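Local coordinates for protein 7beta-hydroxysteroid dehydrogenase (Collinsella aerofaciens, PDB 5FYD) that reduces the 7-oxo group of 7-oxolithocholate with NADPH to give ursodeoxycholate, working as a homodimeric short-chain dehydrogenase of bile acid metabolism, at residues G71-E74 against T75-A79; W105-H108 against E109-N113; E168-A171 against C172-E175; V241-W244 against K245-T249. All coordinates share one frame; numbering follows the deposited sequence. Where two conformers were deposited one is given.

Contact 1: residues G71-E74 against T75-A79; sequences GAAE and TVFAA
Thr75 folds back onto Gly71, and Phe77 onto Ala73, in the first turn of helix 72-80. The polar part centres on Gly71, the N-cap residue, whose carbonyl oxygen is gripped twice: Thr75 N binds Gly71 O at 3.1 Å, and Thr75 OG1 donates to Gly71 O at the same 3.1 Å from the other face of the carbonyl plane, 35° out of it. The hydroxyl gets there because OG1 stands beside its own backbone N (chi1 -66°). Regular i to i+4 bonds follow, from Val76 N to Ala72 O, from Phe77 N to Ala73 O at 2.9 Å, and from Ala78 N to Glu74 O.

The aromatic part belongs to Phe77. Its ring lies back over the preceding turn, with Ala73 O 3.1 Å above the centre of one face, while Phe77 CZ makes an apolar contact with Ala73 CB at 3.7 Å. Glu74, its chain bent at chi2, brings OE2 to 3.6 Å from Phe77 CD2, the carboxylate plane nearly perpendicular to the ring. A leucine at Phe77 would probably leave Ala73 O and the Glu74 carboxylate without their aromatic neighbour and lose the stack on His125.

That stack, together with Ala73 against Lys121 and Cys122, seats the turn on helix 105-132; Val76 packs on Leu12 and Leu14 of strand 10-14, and Thr75 on Val63 of strand 60-64.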
ATOM      1  N   GLY A  71     -26.057   7.689  -0.219  1.00 16.37           N
ATOM      2  CA  GLY A  71     -26.994   6.563  -0.201  1.00 16.02           C
ATOM      3  C   GLY A  71     -26.429   5.241   0.295  1.00 15.57           C
ATOM      4  O   GLY A  71     -27.172   4.245   0.382  1.00 16.51           O
ATOM      5  N   ALA A  72     -25.136   5.187   0.609  1.00 15.08           N
ATOM      6  CA  ALA A  72     -24.514   3.927   1.028  1.00 14.47           C
ATOM      7  C   ALA A  72     -25.172   3.413   2.305  1.00 14.48           C
ATOM      8  O   ALA A  72     -25.575   2.255   2.382  1.00 14.84           O
ATOM      9  CB  ALA A  72     -23.014   4.119   1.228  1.00 13.99           C
ATOM     10  N   ALA A  73     -25.332   4.280   3.291  1.00 13.89           N
ATOM     11  CA  ALA A  73     -25.900   3.872   4.572  1.00 14.70           C
ATOM     12  C   ALA A  73     -27.330   3.370   4.405  1.00 14.31           C
ATOM     13  O   ALA A  73     -27.681   2.341   4.945  1.00 13.67           O
ATOM     14  CB  ALA A  73     -25.857   5.006   5.575  1.00 15.15           C
ATOM     15  N   GLU A  74     -28.127   4.085   3.611  1.00 14.39           N
ATOM     16  CA  GLU A  74     -29.496   3.661   3.319  1.00 15.27           C
ATOM     17  C   GLU A  74     -29.600   2.286   2.641  1.00 14.02           C
ATOM     18  O   GLU A  74     -30.536   1.521   2.916  1.00 14.07           O
ATOM     19  CB  GLU A  74     -30.203   4.737   2.473  1.00 17.49           C
ATOM     20  CG  GLU A  74     -30.480   6.006   3.258  1.00 20.49           C
ATOM     21  CD  GLU A  74     -31.469   5.806   4.389  1.00 24.37           C
ATOM     22  OE1 GLU A  74     -32.363   4.919   4.272  1.00 26.31           O
ATOM     23  OE2 GLU A  74     -31.335   6.521   5.406  1.00 26.16           O
ATOM     24  N   THR A  75     -28.637   1.962   1.788  1.00 13.80           N
ATOM     25  CA  THR A  75     -28.550   0.633   1.174  1.00 13.86           C
ATOM     26  C   THR A  75     -28.380  -0.418   2.262  1.00 13.44           C
ATOM     27  O   THR A  75     -29.057  -1.450   2.274  1.00 13.80           O
ATOM     28  CB  THR A  75     -27.386   0.574   0.188  1.00 14.48           C
ATOM     29  OG1 THR A  75     -27.682   1.449  -0.906  1.00 15.22           O
ATOM     30  CG2 THR A  75     -27.136  -0.819  -0.354  1.00 14.99           C
ATOM     31  N   VAL A  76     -27.504  -0.118   3.205  1.00 12.80           N
ATOM     32  CA  VAL A  76     -27.276  -1.015   4.343  1.00 12.90           C
ATOM     33  C   VAL A  76     -28.547  -1.160   5.194  1.00 13.04           C
ATOM     34  O   VAL A  76     -28.939  -2.274   5.542  1.00 13.63           O
ATOM     35  CB  VAL A  76     -26.107  -0.528   5.212  1.00 13.26           C
ATOM     36  CG1 VAL A  76     -25.952  -1.396   6.447  1.00 14.38           C
ATOM     37  CG2 VAL A  76     -24.820  -0.514   4.400  1.00 13.20           C
ATOM     38  N   PHE A  77     -29.180  -0.042   5.532  1.00 12.67           N
ATOM     39  CA  PHE A  77     -30.365  -0.091   6.381  1.00 13.37           C
ATOM     40  C   PHE A  77     -31.477  -0.914   5.755  1.00 13.87           C
ATOM     41  O   PHE A  77     -32.221  -1.624   6.474  1.00 13.51           O
ATOM     42  CB  PHE A  77     -30.923   1.303   6.699  1.00 13.37           C
ATOM     43  CG  PHE A  77     -29.918   2.268   7.286  1.00 13.90           C
ATOM     44  CD1 PHE A  77     -28.774   1.839   7.948  1.00 13.63           C
ATOM     45  CD2 PHE A  77     -30.142   3.624   7.159  1.00 14.21           C
ATOM     46  CE1 PHE A  77     -27.866   2.772   8.453  1.00 14.31           C
ATOM     47  CE2 PHE A  77     -29.254   4.558   7.666  1.00 14.16           C
ATOM     48  CZ  PHE A  77     -28.122   4.132   8.317  1.00 14.11           C
ATOM     49  N   ALA A  78     -31.632  -0.790   4.436  1.00 14.30           N
ATOM     50  CA  ALA A  78     -32.664  -1.570   3.739  1.00 15.88           C
ATOM     51  C   ALA A  78     -32.329  -3.059   3.807  1.00 15.93           C
ATOM     52  O   ALA A  78     -33.235  -3.882   4.028  1.00 16.47           O
ATOM     53  CB  ALA A  78     -32.837  -1.103   2.295  1.00 16.59           C
ATOM     54  N   ALA A  79     -31.044  -3.394   3.673  1.00 16.39           N
ATOM     55  CA  ALA A  79     -30.567  -4.786   3.749  1.00 16.46           C
ATOM     56  C   ALA A  79     -30.778  -5.441   5.110  1.00 16.75           C
ATOM     57  O   ALA A  79     -31.069  -6.650   5.185  1.00 17.25           O
ATOM     58  CB  ALA A  79     -29.096  -4.888   3.354  1.00 17.03           C
TER

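Contact 2: residues W105-H108 against E109-N113; sequences WEKH and EAMIN
Trp105 lays its indole back along the first turns of helix 105-132 and ties it to the Glu109 carboxylate. From CB the side chain sets off with CG anti to the backbone N (chi1 180°), which turns the ring toward the following turn. One face then lies against His108 CB, 3.6 Å from the ring plane, with Glu109 CA above the same face. At NE1 the indole N-H meets Glu109 OE1 at 2.8 Å, close to the ring plane and on the anti lone pair of that oxygen, with an N-H...O angle of 155°; Glu109 CB also approaches NE1, at 3.6 Å. Farther out, Trp105 CH2 touches Ile112 CD1 at 3.9 Å. The backbone runs in step beneath, Glu109 N bonding to Trp105 O at 2.8 Å.

On another side of the helix, Met111 CE rests 3.9 Å from His108 ND1 and near Lys107 CG. The His108 ring is anchored by NE2 to Ile100 O.

An i to i+4 side-chain hydrogen bond laid over the backbone bond of the same pair staples the opening turn of this helix in the Rossmann-type SDR fold. The active site is near: the Met111 side chain is about 6 Å from that of Tyr156, assigned as the proton acceptor.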
ATOM      1  N   TRP A 105     -11.464  18.951  -3.950  1.00 13.65           N
ATOM      2  CA  TRP A 105     -12.620  18.878  -3.073  1.00 13.28           C
ATOM      3  C   TRP A 105     -13.375  17.549  -3.197  1.00 14.54           C
ATOM      4  O   TRP A 105     -13.785  16.996  -2.169  1.00 13.07           O
ATOM      5  CB  TRP A 105     -13.586  20.090  -3.191  1.00 13.22           C
ATOM      6  CG  TRP A 105     -14.676  19.863  -2.265  1.00 12.37           C
ATOM      7  CD1 TRP A 105     -15.914  19.402  -2.557  1.00 12.38           C
ATOM      8  CD2 TRP A 105     -14.572  19.890  -0.856  1.00 12.21           C
ATOM      9  NE1 TRP A 105     -16.613  19.161  -1.405  1.00 12.83           N
ATOM     10  CE2 TRP A 105     -15.799  19.458  -0.338  1.00 12.57           C
ATOM     11  CE3 TRP A 105     -13.557  20.252   0.022  1.00 12.10           C
ATOM     12  CZ2 TRP A 105     -16.040  19.373   1.042  1.00 12.65           C
ATOM     13  CZ3 TRP A 105     -13.798  20.178   1.383  1.00 12.47           C
ATOM     14  CH2 TRP A 105     -15.010  19.725   1.874  1.00 12.52           C
ATOM     15  N   GLU A 106     -13.571  17.051  -4.429  1.00 15.38           N
ATOM     16  CA  GLU A 106     -14.286  15.784  -4.634  1.00 16.78           C
ATOM     17  C   GLU A 106     -13.698  14.667  -3.750  1.00 15.54           C
ATOM     18  O   GLU A 106     -14.443  13.893  -3.179  1.00 13.47           O
ATOM     19  CB  GLU A 106     -14.283  15.378  -6.128  1.00 20.30           C
ATOM     20  CG  GLU A 106     -12.902  14.988  -6.650  1.00 24.89           C
ATOM     21  CD  GLU A 106     -12.849  14.652  -8.122  1.00 31.82           C
ATOM     22  OE1 GLU A 106     -13.737  13.896  -8.592  1.00 37.19           O
ATOM     23  OE2 GLU A 106     -11.889  15.120  -8.801  1.00 35.44           O
ATOM     24  N   LYS A 107     -12.365  14.620  -3.624  1.00 15.25           N
ATOM     25  CA  LYS A 107     -11.683  13.615  -2.791  1.00 15.97           C
ATOM     26  C   LYS A 107     -11.855  13.906  -1.306  1.00 13.77           C
ATOM     27  O   LYS A 107     -12.073  12.994  -0.525  1.00 13.49           O
ATOM     28  CB  LYS A 107     -10.198  13.501  -3.157  1.00 17.46           C
ATOM     29  CG  LYS A 107      -9.425  12.389  -2.428  1.00 21.07           C
ATOM     30  CD  LYS A 107      -9.916  10.988  -2.824  1.00 24.95           C
ATOM     31  CE  LYS A 107      -8.806   9.950  -2.831  1.00 29.56           C
ATOM     32  NZ  LYS A 107      -9.166   8.755  -3.643  1.00 33.39           N
ATOM     33  N   HIS A 108     -11.756  15.169  -0.908  1.00 12.89           N
ATOM     34  CA  HIS A 108     -12.086  15.553   0.468  1.00 12.52           C
ATOM     35  C   HIS A 108     -13.497  15.132   0.864  1.00 12.12           C
ATOM     36  O   HIS A 108     -13.726  14.641   1.967  1.00 10.77           O
ATOM     37  CB  HIS A 108     -11.917  17.054   0.703  1.00 12.60           C
ATOM     38  CG  HIS A 108     -10.490  17.498   0.842  1.00 12.37           C
ATOM     39  ND1 HIS A 108      -9.668  17.066   1.856  1.00 12.91           N
ATOM     40  CD2 HIS A 108      -9.749  18.359   0.106  1.00 12.38           C
ATOM     41  CE1 HIS A 108      -8.482  17.630   1.736  1.00 12.40           C
ATOM     42  NE2 HIS A 108      -8.519  18.449   0.704  1.00 12.37           N
ATOM     43  N   GLU A 109     -14.439  15.317  -0.053  1.00 11.67           N
ATOM     44  CA  GLU A 109     -15.807  14.969   0.255  1.00 12.12           C
ATOM     45  C   GLU A 109     -15.966  13.456   0.350  1.00 11.26           C
ATOM     46  O   GLU A 109     -16.726  12.966   1.187  1.00 10.85           O
ATOM     47  CB  GLU A 109     -16.795  15.584  -0.739  1.00 13.00           C
ATOM     48  CG  GLU A 109     -18.234  15.383  -0.285  1.00 13.91           C
ATOM     49  CD  GLU A 109     -19.225  16.421  -0.784  1.00 14.51           C
ATOM     50  OE1 GLU A 109     -18.880  17.608  -0.930  1.00 14.33           O
ATOM     51  OE2 GLU A 109     -20.380  16.033  -0.993  1.00 17.18           O
ATOM     52  N   ALA A 110     -15.250  12.721  -0.498  1.00 11.25           N
ATOM     53  CA  ALA A 110     -15.255  11.263  -0.429  1.00 11.27           C
ATOM     54  C   ALA A 110     -14.779  10.821   0.959  1.00 10.99           C
ATOM     55  O   ALA A 110     -15.373   9.947   1.574  1.00 10.92           O
ATOM     56  CB  ALA A 110     -14.375  10.652  -1.509  1.00 11.56           C
ATOM     57  N   MET A 111     -13.712  11.444   1.443  1.00 11.28           N
ATOM     58  CA  MET A 111     -13.166  11.095   2.765  1.00 11.90           C
ATOM     59  C   MET A 111     -14.137  11.449   3.886  1.00 11.55           C
ATOM     60  O   MET A 111     -14.356  10.658   4.803  1.00 11.02           O
ATOM     61  CB  MET A 111     -11.806  11.729   2.988  1.00 12.35           C
ATOM     62  CG  MET A 111     -10.708  11.037   2.157  1.00 13.07           C
ATOM     63  SD  MET A 111      -9.048  11.652   2.485  1.00 15.50           S
ATOM     64  CE  MET A 111      -9.062  13.219   1.658  1.00 15.12           C
ATOM     65  N   ILE A 112     -14.710  12.643   3.829  1.00 10.62           N
ATOM     66  CA  ILE A 112     -15.766  12.992   4.774  1.00 11.03           C
ATOM     67  C   ILE A 112     -16.901  11.945   4.789  1.00 10.67           C
ATOM     68  O   ILE A 112     -17.428  11.560   5.857  1.00 10.33           O
ATOM     69  CB  ILE A 112     -16.333  14.390   4.462  1.00 11.77           C
ATOM     70  CG1 ILE A 112     -15.364  15.448   4.950  1.00 12.53           C
ATOM     71  CG2 ILE A 112     -17.725  14.567   5.086  1.00 12.31           C
ATOM     72  CD1 ILE A 112     -15.654  16.831   4.394  1.00 13.16           C
ATOM     73  N   ASN A 113     -17.296  11.511   3.603  1.00 10.28           N
ATOM     74  CA  ASN A 113     -18.362  10.527   3.503  1.00 10.86           C
ATOM     75  C   ASN A 113     -18.000   9.203   4.165  1.00 11.05           C
ATOM     76  O   ASN A 113     -18.795   8.644   4.911  1.00 11.19           O
ATOM     77  CB  ASN A 113     -18.754  10.323   2.056  1.00 11.21           C
ATOM     78  CG  ASN A 113     -19.606  11.448   1.548  1.00 11.68           C
ATOM     79  OD1 ASN A 113     -20.063  12.285   2.327  1.00 11.56           O
ATOM     80  ND2 ASN A 113     -19.849  11.463   0.267  1.00 11.92           N
TER

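Contact 3: residues E168-A171 against C172-E175; sequences EAVA and CECE
Val170 meets Cys174 and Glu173 where helix 154-173 of the Rossmann-type SDR fold, which carries Tyr156 and Lys160 near its start, runs out. The packed side is made by Val170, Ala171 and Cys174. Val170 CG1 stands 4.1 Å from Cys174 SG, and both side chains press on Met127 of helix 105-132, while Ala171 and Cys174 pack on Val181 of strand 179-186. This buried strip seats the end of the helix between a neighbouring helix and the central sheet.

The solvent side is looser. Glu173 extends beyond CG and lies back along the turn, its CG 3.3 Å from Ala169 O and its OE1 grazing Val170 CG2 at 3.9 Å. Ala169, Cys172 and Glu175 are likewise exposed. Glu168 turns elsewhere, into a salt bridge from OE1 to Lys165 and a hydrogen bond from OE2 to Ser230.

The backbone also loosens along the segment. Glu173 N still binds Ala169 O at 3.0 Å with an angle of 166°, as a regular helix does. One residue on, the N-H of Cys174 is shared: it bonds to Val170 O at 3.0 Å, bent to 133°, and weakly to Ala171 O at 3.3 Å.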
ATOM      1  N   GLU A 168     -16.069   7.363  21.893  1.00  9.93           N
ATOM      2  CA  GLU A 168     -15.757   7.524  23.320  1.00 10.27           C
ATOM      3  C   GLU A 168     -16.957   8.085  24.061  1.00 10.39           C
ATOM      4  O   GLU A 168     -17.317   7.589  25.118  1.00 10.68           O
ATOM      5  CB  GLU A 168     -14.535   8.415  23.541  1.00 10.53           C
ATOM      6  CG  GLU A 168     -13.211   7.767  23.135  1.00 10.45           C
ATOM      7  CD  GLU A 168     -11.999   8.642  23.383  1.00 11.08           C
ATOM      8  OE1 GLU A 168     -12.090   9.882  23.279  1.00 11.37           O
ATOM      9  OE2 GLU A 168     -10.912   8.099  23.676  1.00 12.04           O
ATOM     10  N   ALA A 169     -17.580   9.104  23.476  1.00 10.56           N
ATOM     11  CA  ALA A 169     -18.760   9.741  24.079  1.00 10.41           C
ATOM     12  C   ALA A 169     -19.888   8.746  24.256  1.00 11.09           C
ATOM     13  O   ALA A 169     -20.431   8.614  25.360  1.00 11.01           O
ATOM     14  CB  ALA A 169     -19.213  10.903  23.231  1.00 10.55           C
ATOM     15  N   VAL A 170     -20.189   8.014  23.193  1.00 11.05           N
ATOM     16  CA  VAL A 170     -21.285   7.040  23.191  1.00 11.88           C
ATOM     17  C   VAL A 170     -20.982   5.859  24.117  1.00 12.40           C
ATOM     18  O   VAL A 170     -21.888   5.355  24.798  1.00 13.30           O
ATOM     19  CB  VAL A 170     -21.634   6.573  21.754  1.00 11.61           C
ATOM     20  CG1 VAL A 170     -22.655   5.444  21.751  1.00 12.02           C
ATOM     21  CG2 VAL A 170     -22.152   7.737  20.939  1.00 11.74           C
ATOM     22  N   ALA A 171     -19.719   5.440  24.176  1.00 12.87           N
ATOM     23  CA  ALA A 171     -19.288   4.377  25.095  1.00 12.96           C
ATOM     24  C   ALA A 171     -19.633   4.735  26.540  1.00 13.83           C
ATOM     25  O   ALA A 171     -20.205   3.914  27.265  1.00 13.48           O
ATOM     26  CB  ALA A 171     -17.807   4.067  24.937  1.00 13.50           C
ATOM     27  N   CYS A 172     -19.364   5.982  26.909  1.00 13.64           N
ATOM     28  CA  CYS A 172     -19.719   6.490  28.234  1.00 14.34           C
ATOM     29  C   CYS A 172     -21.236   6.554  28.447  1.00 13.88           C
ATOM     30  O   CYS A 172     -21.762   6.131  29.500  1.00 15.37           O
ATOM     31  CB  CYS A 172     -19.108   7.858  28.415  1.00 14.74           C
ATOM     32  SG  CYS A 172     -19.243   8.447  30.105  1.00 17.01           S
ATOM     33  N   GLU A 173     -21.946   7.086  27.462  1.00 13.15           N
ATOM     34  CA  GLU A 173     -23.416   7.127  27.505  1.00 13.73           C
ATOM     35  C   GLU A 173     -24.043   5.753  27.741  1.00 14.65           C
ATOM     36  O   GLU A 173     -25.118   5.665  28.350  1.00 15.19           O
ATOM     37  CB  GLU A 173     -23.983   7.687  26.202  1.00 13.76           C
ATOM     38  CG  GLU A 173     -23.655   9.138  25.935  1.00 13.36           C
ATOM     39  CD  GLU A 173     -23.908   9.585  24.502  1.00 13.59           C
ATOM     40  OE1 GLU A 173     -24.605   8.890  23.705  1.00 14.31           O
ATOM     41  OE2 GLU A 173     -23.399  10.678  24.158  1.00 13.77           O
ATOM     42  N   CYS A 174     -23.403   4.688  27.243  1.00 13.67           N
ATOM     43  CA  CYS A 174     -23.974   3.351  27.315  1.00 14.58           C
ATOM     44  C   CYS A 174     -23.607   2.586  28.582  1.00 15.64           C
ATOM     45  O   CYS A 174     -24.116   1.486  28.776  1.00 16.05           O
ATOM     46  CB  CYS A 174     -23.579   2.520  26.100  1.00 14.38           C
ATOM     47  SG  CYS A 174     -24.366   3.078  24.590  1.00 14.29           S
ATOM     48  N   GLU A 175     -22.730   3.134  29.416  1.00 16.93           N
ATOM     49  CA  GLU A 175     -22.371   2.470  30.674  1.00 20.00           C
ATOM     50  C   GLU A 175     -23.603   2.317  31.541  1.00 20.92           C
ATOM     51  O   GLU A 175     -24.344   3.268  31.736  1.00 22.19           O
ATOM     52  CB  GLU A 175     -21.298   3.249  31.442  1.00 22.06           C
ATOM     53  CG  GLU A 175     -19.951   3.187  30.774  1.00 25.00           C
ATOM     54  CD  GLU A 175     -18.798   3.340  31.755  1.00 28.44           C
ATOM     55  OE1 GLU A 175     -18.560   4.478  32.196  1.00 30.86           O
ATOM     56  OE2 GLU A 175     -18.133   2.329  32.061  1.00 32.16           O
TER

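Contact 4: residues V241-W244 against K245-T249; sequences VHDW and KANHT
Trp244 and His248 meet at the C-terminal end of helix 235-247, the turn from which the chain of this Rossmann-type SDR fold enters the last helix, 250-258, within the C-terminal region required for activity. The backbone donors are satisfied in order: Lys245 N by Val241 O, Ala246 N by His242 O, and Asn247 N by Asp243 O, each at 2.9 Å. The pattern then slackens, for His248 N reaches Trp244 O only weakly, at 3.2 Å and 131°. Trp244 O also has a water at 2.8 Å, which is weakly bonded to Thr249 O as well; with more acceptors around it than protons, it need not serve both at once.

The imidazole of His248 has its own mate, since ND1 is hydrogen-bonded to Glu252 OE1; the other oxygen of that glutamate takes the Thr249 N-H. Thr249 in turn is the N-cap of the next helix, its hydroxyl bonded to a backbone N just beyond. The two rings meet obliquely, their planes 43° apart, with Trp244 CZ3 lying over one face of the imidazole. A serine in place of His248 would probably leave Glu252 OE1 without its imidazole partner and uncover the CE3 and CZ3 side of the indole, which also stacks on Tyr253.

Around the helix, Ala246 CB makes an off-centre CH-pi contact with the His242 ring, and the extended Lys245 runs alongside Val241. The Trp244 side chain also lies about 4 Å from that of Ser240, an NADP(+)-binding residue. At the edge of the imidazole, near its plane, Asp243 O lies 3.5 Å from His248 CD2.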
ATOM      1  N   VAL A 241       2.019   5.859  22.779  1.00 14.17           N
ATOM      2  CA  VAL A 241       1.094   6.989  22.922  1.00 14.26           C
ATOM      3  C   VAL A 241       1.283   7.666  24.276  1.00 14.60           C
ATOM      4  O   VAL A 241       1.328   8.897  24.365  1.00 14.90           O
ATOM      5  CB  VAL A 241      -0.381   6.577  22.689  1.00 14.10           C
ATOM      6  CG1 VAL A 241      -1.327   7.727  23.048  1.00 14.35           C
ATOM      7  CG2 VAL A 241      -0.577   6.205  21.242  1.00 14.90           C
ATOM      8  N   HIS A 242       1.431   6.869  25.323  1.00 14.82           N
ATOM      9  CA  HIS A 242       1.589   7.436  26.648  1.00 15.38           C
ATOM     10  C   HIS A 242       2.862   8.255  26.758  1.00 15.20           C
ATOM     11  O   HIS A 242       2.852   9.316  27.366  1.00 16.19           O
ATOM     12  CB  HIS A 242       1.541   6.384  27.762  1.00 15.78           C
ATOM     13  CG  HIS A 242       1.590   7.006  29.117  1.00 16.80           C
ATOM     14  ND1 HIS A 242       2.775   7.221  29.776  1.00 18.82           N
ATOM     15  CD2 HIS A 242       0.625   7.581  29.874  1.00 17.41           C
ATOM     16  CE1 HIS A 242       2.537   7.850  30.912  1.00 18.27           C
ATOM     17  NE2 HIS A 242       1.245   8.094  30.992  1.00 17.75           N
ATOM     18  N   ASP A 243       3.943   7.777  26.166  0.50 15.42           N
ATOM     19  CA  ASP A 243       5.206   8.498  26.214  0.50 15.62           C
ATOM     20  C   ASP A 243       5.153   9.816  25.433  0.50 16.07           C
ATOM     21  O   ASP A 243       5.662  10.828  25.912  0.50 16.23           O
ATOM     22  CB  ASP A 243       6.331   7.596  25.744  0.50 15.95           C
ATOM     23  CG  ASP A 243       6.555   6.441  26.692  0.50 16.46           C
ATOM     24  OD1 ASP A 243       6.212   6.593  27.884  0.50 17.69           O
ATOM     25  OD2 ASP A 243       7.027   5.377  26.248  0.50 16.72           O
ATOM     26  N   TRP A 244       4.505   9.815  24.271  1.00 16.09           N
ATOM     27  CA  TRP A 244       4.248  11.075  23.547  1.00 16.72           C
ATOM     28  C   TRP A 244       3.413  12.060  24.383  1.00 16.82           C
ATOM     29  O   TRP A 244       3.778  13.253  24.533  1.00 17.99           O
ATOM     30  CB  TRP A 244       3.610  10.796  22.180  1.00 17.18           C
ATOM     31  CG  TRP A 244       4.604  10.376  21.166  1.00 17.74           C
ATOM     32  CD1 TRP A 244       4.738   9.140  20.605  1.00 19.52           C
ATOM     33  CD2 TRP A 244       5.611  11.199  20.573  1.00 17.64           C
ATOM     34  NE1 TRP A 244       5.784   9.135  19.719  1.00 20.17           N
ATOM     35  CE2 TRP A 244       6.339  10.389  19.679  1.00 19.29           C
ATOM     36  CE3 TRP A 244       5.970  12.542  20.709  1.00 18.34           C
ATOM     37  CZ2 TRP A 244       7.402  10.888  18.909  1.00 19.29           C
ATOM     38  CZ3 TRP A 244       7.042  13.034  19.959  1.00 17.64           C
ATOM     39  CH2 TRP A 244       7.733  12.214  19.068  1.00 18.78           C
ATOM     40  N   LYS A 245       2.352  11.551  24.999  1.00 16.44           N
ATOM     41  CA  LYS A 245       1.435  12.392  25.774  1.00 17.39           C
ATOM     42  C   LYS A 245       2.118  12.976  26.997  1.00 17.60           C
ATOM     43  O   LYS A 245       1.969  14.155  27.289  1.00 18.90           O
ATOM     44  CB  LYS A 245       0.210  11.599  26.216  1.00 18.37           C
ATOM     45  CG  LYS A 245      -0.858  11.379  25.156  1.00 19.59           C
ATOM     46  CD  LYS A 245      -2.027  10.598  25.773  1.00 20.93           C
ATOM     47  CE  LYS A 245      -3.257  10.571  24.877  1.00 21.46           C
ATOM     48  NZ  LYS A 245      -4.314   9.737  25.501  1.00 22.28           N
ATOM     49  N   ALA A 246       2.899  12.154  27.679  1.00 16.46           N
ATOM     50  CA  ALA A 246       3.449  12.503  28.983  1.00 16.78           C
ATOM     51  C   ALA A 246       4.744  13.295  28.885  1.00 17.00           C
ATOM     52  O   ALA A 246       4.994  14.166  29.736  1.00 16.36           O
ATOM     53  CB  ALA A 246       3.669  11.246  29.805  1.00 17.28           C
ATOM     54  N   ASN A 247       5.563  13.005  27.873  1.00 16.23           N
ATOM     55  CA  ASN A 247       6.939  13.521  27.832  1.00 18.08           C
ATOM     56  C   ASN A 247       7.256  14.493  26.709  1.00 18.88           C
ATOM     57  O   ASN A 247       8.400  14.935  26.589  1.00 18.24           O
ATOM     58  CB  ASN A 247       7.908  12.342  27.766  1.00 18.98           C
ATOM     59  CG  ASN A 247       7.734  11.396  28.932  1.00 20.46           C
ATOM     60  OD1 ASN A 247       7.481  11.832  30.047  1.00 22.85           O
ATOM     61  ND2 ASN A 247       7.847  10.114  28.682  1.00 22.12           N
ATOM     62  N   HIS A 248       6.275  14.822  25.868  1.00 18.39           N
ATOM     63  CA  HIS A 248       6.520  15.691  24.728  1.00 18.94           C
ATOM     64  C   HIS A 248       5.375  16.652  24.575  1.00 17.48           C
ATOM     65  O   HIS A 248       4.268  16.391  25.038  1.00 15.98           O
ATOM     66  CB  HIS A 248       6.669  14.865  23.444  1.00 20.42           C
ATOM     67  CG  HIS A 248       7.812  13.909  23.490  1.00 23.39           C
ATOM     68  ND1 HIS A 248       9.085  14.260  23.100  1.00 25.99           N
ATOM     69  CD2 HIS A 248       7.891  12.629  23.928  1.00 24.91           C
ATOM     70  CE1 HIS A 248       9.894  13.227  23.259  1.00 26.52           C
ATOM     71  NE2 HIS A 248       9.198  12.230  23.773  1.00 26.91           N
ATOM     72  N   THR A 249       5.638  17.765  23.916  1.00 16.59           N
ATOM     73  CA  THR A 249       4.576  18.707  23.613  1.00 15.96           C
ATOM     74  C   THR A 249       3.756  18.123  22.471  1.00 15.32           C
ATOM     75  O   THR A 249       4.199  17.219  21.761  1.00 14.17           O
ATOM     76  CB  THR A 249       5.126  20.068  23.167  1.00 15.70           C
ATOM     77  OG1 THR A 249       5.876  19.898  21.959  1.00 15.28           O
ATOM     78  CG2 THR A 249       6.000  20.672  24.273  1.00 17.15           C
TER
HETATM   79  O   HOH W   1       2.691  14.871  22.570  1.00 19.58           O

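All four contacts are local helix turns, met in series along the chain; none closes a long loop, and none nests within or crosses another. Contact 1 starts helix 72-80, which packs on the edge strand 60-64, on the inner strand 10-14 and on helix 105-132. Contact 2 opens that same helix 105-132, its nearest atoms about 7 Å from contact 1. Contact 3 closes helix 154-173 on strand 179-186 and on a later part of helix 105-132, so this long helix is common ground for the first three. Contact 4, later in the chain than strand 230-232, ends helix 235-247 and joins it to helix 250-258; its centre is about 41 Å from that of contact 1.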